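Local coordinates for protein chemotactic transducer PctC (Pseudomonas aeruginosa, PDB 5LTV) that serves as a chemotactic transducer whose Cache ligand-binding domain binds gamma-amino-butanoic acid, probably to steer bacterial movement toward it, at residues S234-P242 with V249-L257. Numbering follows the deposited sequence.
Sequences SSQFVSFTP and VTWYVALVL. Unlike the reference sequence in segment 234-242: S234 (reference Arg).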
loop_
_atom_site.group_PDB
_atom_site.type_symbol
_atom_site.label_atom_id
_atom_site.label_comp_id
_atom_site.label_asym_id
_atom_site.label_seq_id
_atom_site.Cartn_x
_atom_site.Cartn_y
_atom_site.Cartn_z
ATOM N N SER A 234 -30.941 -7.093 7.331
ATOM C CA SER A 234 -30.376 -8.445 7.228
ATOM C C SER A 234 -29.168 -8.703 8.155
ATOM O O SER A 234 -28.298 -7.837 8.310
ATOM C CB SER A 234 -29.961 -8.724 5.789
ATOM O OG SER A 234 -29.459 -10.034 5.702
ATOM N N SER A 235 -29.105 -9.893 8.754
ATOM C CA SER A 235 -28.000 -10.252 9.634
ATOM C C SER A 235 -27.048 -11.200 8.908
ATOM O O SER A 235 -27.460 -12.001 8.059
ATOM C CB SER A 235 -28.494 -10.874 10.953
ATOM O OG SER A 235 -28.738 -12.263 10.840
ATOM N N GLN A 236 -25.759 -11.081 9.229
ATOM C CA GLN A 236 -24.715 -11.743 8.461
ATOM C C GLN A 236 -23.601 -12.252 9.364
ATOM O O GLN A 236 -23.478 -11.861 10.528
ATOM C CB GLN A 236 -24.127 -10.797 7.423
ATOM C CG GLN A 236 -25.106 -10.392 6.358
ATOM C CD GLN A 236 -24.596 -9.237 5.554
ATOM O OE1 GLN A 236 -24.365 -8.160 6.098
ATOM N NE2 GLN A 236 -24.397 -9.443 4.253
ATOM N N PHE A 237 -22.802 -13.154 8.800
ATOM C CA PHE A 237 -21.555 -13.599 9.405
ATOM C C PHE A 237 -20.434 -12.686 8.937
ATOM O O PHE A 237 -20.387 -12.315 7.760
ATOM C CB PHE A 237 -21.215 -15.034 8.997
ATOM C CG PHE A 237 -22.117 -16.065 9.568
ATOM C CD1 PHE A 237 -22.156 -16.287 10.936
ATOM C CD2 PHE A 237 -22.881 -16.852 8.732
ATOM C CE1 PHE A 237 -22.960 -17.244 11.462
ATOM C CE2 PHE A 237 -23.691 -17.819 9.250
ATOM C CZ PHE A 237 -23.735 -18.015 10.623
ATOM N N VAL A 238 -19.528 -12.331 9.849
ATOM C CA VAL A 238 -18.366 -11.543 9.478
ATOM C C VAL A 238 -17.142 -12.078 10.208
ATOM O O VAL A 238 -17.151 -12.214 11.438
ATOM C CB VAL A 238 -18.570 -10.043 9.743
ATOM C CG1 VAL A 238 -17.236 -9.352 9.929
ATOM C CG2 VAL A 238 -19.318 -9.425 8.562
ATOM N N SER A 239 -16.096 -12.385 9.440
ATOM C CA SER A 239 -14.880 -13.032 9.898
ATOM C C SER A 239 -13.690 -12.102 9.699
ATOM O O SER A 239 -13.561 -11.471 8.647
ATOM C CB SER A 239 -14.641 -14.340 9.130
ATOM O OG SER A 239 -13.296 -14.801 9.302
ATOM N N PHE A 240 -12.813 -12.028 10.703
ATOM C CA PHE A 240 -11.574 -11.259 10.613
ATOM C C PHE A 240 -10.369 -12.191 10.649
ATOM O O PHE A 240 -10.251 -13.032 11.550
ATOM C CB PHE A 240 -11.458 -10.221 11.733
ATOM C CG PHE A 240 -12.504 -9.142 11.671
ATOM C CD1 PHE A 240 -12.385 -8.077 10.778
ATOM C CD2 PHE A 240 -13.626 -9.204 12.496
ATOM C CE1 PHE A 240 -13.370 -7.063 10.718
ATOM C CE2 PHE A 240 -14.602 -8.213 12.450
ATOM C CZ PHE A 240 -14.468 -7.129 11.551
ATOM N N THR A 241 -9.475 -12.014 9.673
ATOM C CA THR A 241 -8.233 -12.772 9.550
ATOM C C THR A 241 -7.073 -11.808 9.357
ATOM O O THR A 241 -7.076 -11.029 8.382
ATOM C CB THR A 241 -8.290 -13.729 8.368
ATOM O OG1 THR A 241 -9.469 -14.554 8.485
ATOM C CG2 THR A 241 -7.005 -14.572 8.323
ATOM N N PRO A 242 -6.068 -11.830 10.221
ATOM C CA PRO A 242 -4.934 -10.917 10.051
ATOM C C PRO A 242 -4.121 -11.229 8.805
ATOM O O PRO A 242 -4.006 -12.376 8.374
ATOM C CB PRO A 242 -4.105 -11.129 11.327
ATOM C CG PRO A 242 -4.541 -12.445 11.873
ATOM C CD PRO A 242 -5.973 -12.623 11.463
ATOM N N VAL A 249 2.089 -2.395 10.464
ATOM C CA VAL A 249 0.631 -2.311 10.473
ATOM C C VAL A 249 0.062 -3.653 10.902
ATOM O O VAL A 249 0.715 -4.696 10.804
ATOM C CB VAL A 249 0.042 -1.921 9.091
ATOM C CG1 VAL A 249 0.496 -0.533 8.653
ATOM C CG2 VAL A 249 0.411 -2.968 8.025
ATOM N N THR A 250 -1.178 -3.610 11.378
ATOM C CA THR A 250 -1.970 -4.813 11.615
ATOM C C THR A 250 -3.257 -4.618 10.818
ATOM O O THR A 250 -4.109 -3.807 11.185
ATOM C CB THR A 250 -2.264 -5.031 13.099
ATOM O OG1 THR A 250 -1.043 -4.968 13.812
ATOM C CG2 THR A 250 -2.890 -6.397 13.336
ATOM N N TRP A 251 -3.385 -5.332 9.720
ATOM C CA TRP A 251 -4.528 -5.187 8.860
ATOM C C TRP A 251 -5.210 -6.533 8.723
ATOM O O TRP A 251 -4.566 -7.581 8.790
ATOM C CB TRP A 251 -4.143 -4.665 7.485
ATOM C CG TRP A 251 -3.626 -3.297 7.467
ATOM C CD1 TRP A 251 -3.663 -2.389 8.443
ATOM C CD2 TRP A 251 -3.030 -2.623 6.330
ATOM N NE1 TRP A 251 -3.096 -1.183 8.039
ATOM C CE2 TRP A 251 -2.713 -1.311 6.721
ATOM C CE3 TRP A 251 -2.741 -3.009 5.026
ATOM C CZ2 TRP A 251 -2.111 -0.369 5.860
ATOM C CZ3 TRP A 251 -2.134 -2.065 4.161
ATOM C CH2 TRP A 251 -1.841 -0.770 4.586
ATOM N N TYR A 252 -6.525 -6.488 8.569
ATOM C CA TYR A 252 -7.320 -7.701 8.566
ATOM C C TYR A 252 -8.087 -7.808 7.265
ATOM O O TYR A 252 -8.538 -6.789 6.710
ATOM C CB TYR A 252 -8.326 -7.721 9.722
ATOM C CG TYR A 252 -7.716 -7.776 11.096
ATOM C CD1 TYR A 252 -7.282 -6.625 11.711
ATOM C CD2 TYR A 252 -7.618 -8.983 11.794
ATOM C CE1 TYR A 252 -6.727 -6.654 12.984
ATOM C CE2 TYR A 252 -7.083 -9.031 13.075
ATOM C CZ TYR A 252 -6.630 -7.846 13.666
ATOM O OH TYR A 252 -6.087 -7.813 14.932
ATOM N N VAL A 253 -8.193 -9.046 6.785
ATOM C CA VAL A 253 -9.189 -9.428 5.795
ATOM C C VAL A 253 -10.513 -9.633 6.512
ATOM O O VAL A 253 -10.608 -10.430 7.459
ATOM C CB VAL A 253 -8.768 -10.699 5.048
ATOM C CG1 VAL A 253 -9.922 -11.208 4.189
ATOM C CG2 VAL A 253 -7.557 -10.423 4.198
ATOM N N ALA A 254 -11.534 -8.903 6.083
ATOM C CA ALA A 254 -12.891 -9.090 6.592
ATOM C C ALA A 254 -13.705 -9.805 5.526
ATOM O O ALA A 254 -13.724 -9.358 4.371
ATOM C CB ALA A 254 -13.552 -7.753 6.958
ATOM N N LEU A 255 -14.345 -10.918 5.902
ATOM C CA LEU A 255 -15.255 -11.645 5.027
ATOM C C LEU A 255 -16.681 -11.459 5.520
ATOM O O LEU A 255 -16.959 -11.645 6.712
ATOM C CB LEU A 255 -14.951 -13.139 4.989
ATOM C CG LEU A 255 -13.602 -13.612 4.504
ATOM C CD1 LEU A 255 -13.505 -15.129 4.547
ATOM C CD2 LEU A 255 -13.382 -13.115 3.110
ATOM N N VAL A 256 -17.587 -11.129 4.602
ATOM C CA VAL A 256 -18.986 -10.910 4.930
ATOM C C VAL A 256 -19.794 -11.955 4.176
ATOM O O VAL A 256 -19.724 -12.020 2.945
ATOM C CB VAL A 256 -19.438 -9.488 4.566
ATOM C CG1 VAL A 256 -20.904 -9.199 5.017
ATOM C CG2 VAL A 256 -18.422 -8.423 5.093
ATOM N N LEU A 257 -20.550 -12.772 4.900
ATOM C CA LEU A 257 -21.428 -13.733 4.250
ATOM C C LEU A 257 -22.873 -13.639 4.750
ATOM O O LEU A 257 -23.113 -13.370 5.928
ATOM C CB LEU A 257 -20.888 -15.149 4.463
ATOM C CG LEU A 257 -21.657 -16.314 3.826
ATOM C CD1 LEU A 257 -21.773 -16.092 2.326
ATOM C CD2 LEU A 257 -20.986 -17.652 4.129
HETATM O O HOH W 1 -11.467 -13.418 7.372
#
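The ring of Y252 meets P242 and F240 obliquely, with CD2 of Y252 4.0 Å from CD of P242 and equally near CB of F240. The F240 ring leans the other way along the strand, its CE1 carbon 3.8 Å from CB of A254. Within 249-257, CG2 of V249 sits 3.7 Å above the W251 ring, over its centre. The beta hairpin of strands 237-242 and 251-256 illustrates how an antiparallel pair serves two faces, one holding Y252, F240 and V256, the other turned to helix 34-68. It supplies adjacent inner strands of the sheet in the probably membrane-proximal module of this double Cache domain, away from the GABA pocket of the other module. V238 and V256 lie side by side and touch through their CG2 methyls. The other V256 branch, CG1, anti to the backbone N (chi1 -175°), reaches the Q236 amide, with NE2 at 3.6 Å. Paired backbone bonds at F237/L257, S239/L255 and T241/V253 knit the ladder. On the helix-facing side a water bridges the strands: it lies 3.0 Å from S239 OG and 2.6 Å from T241 OG1, and donates to V253 O, which also accepts the T241 N-H in its carbonyl plane.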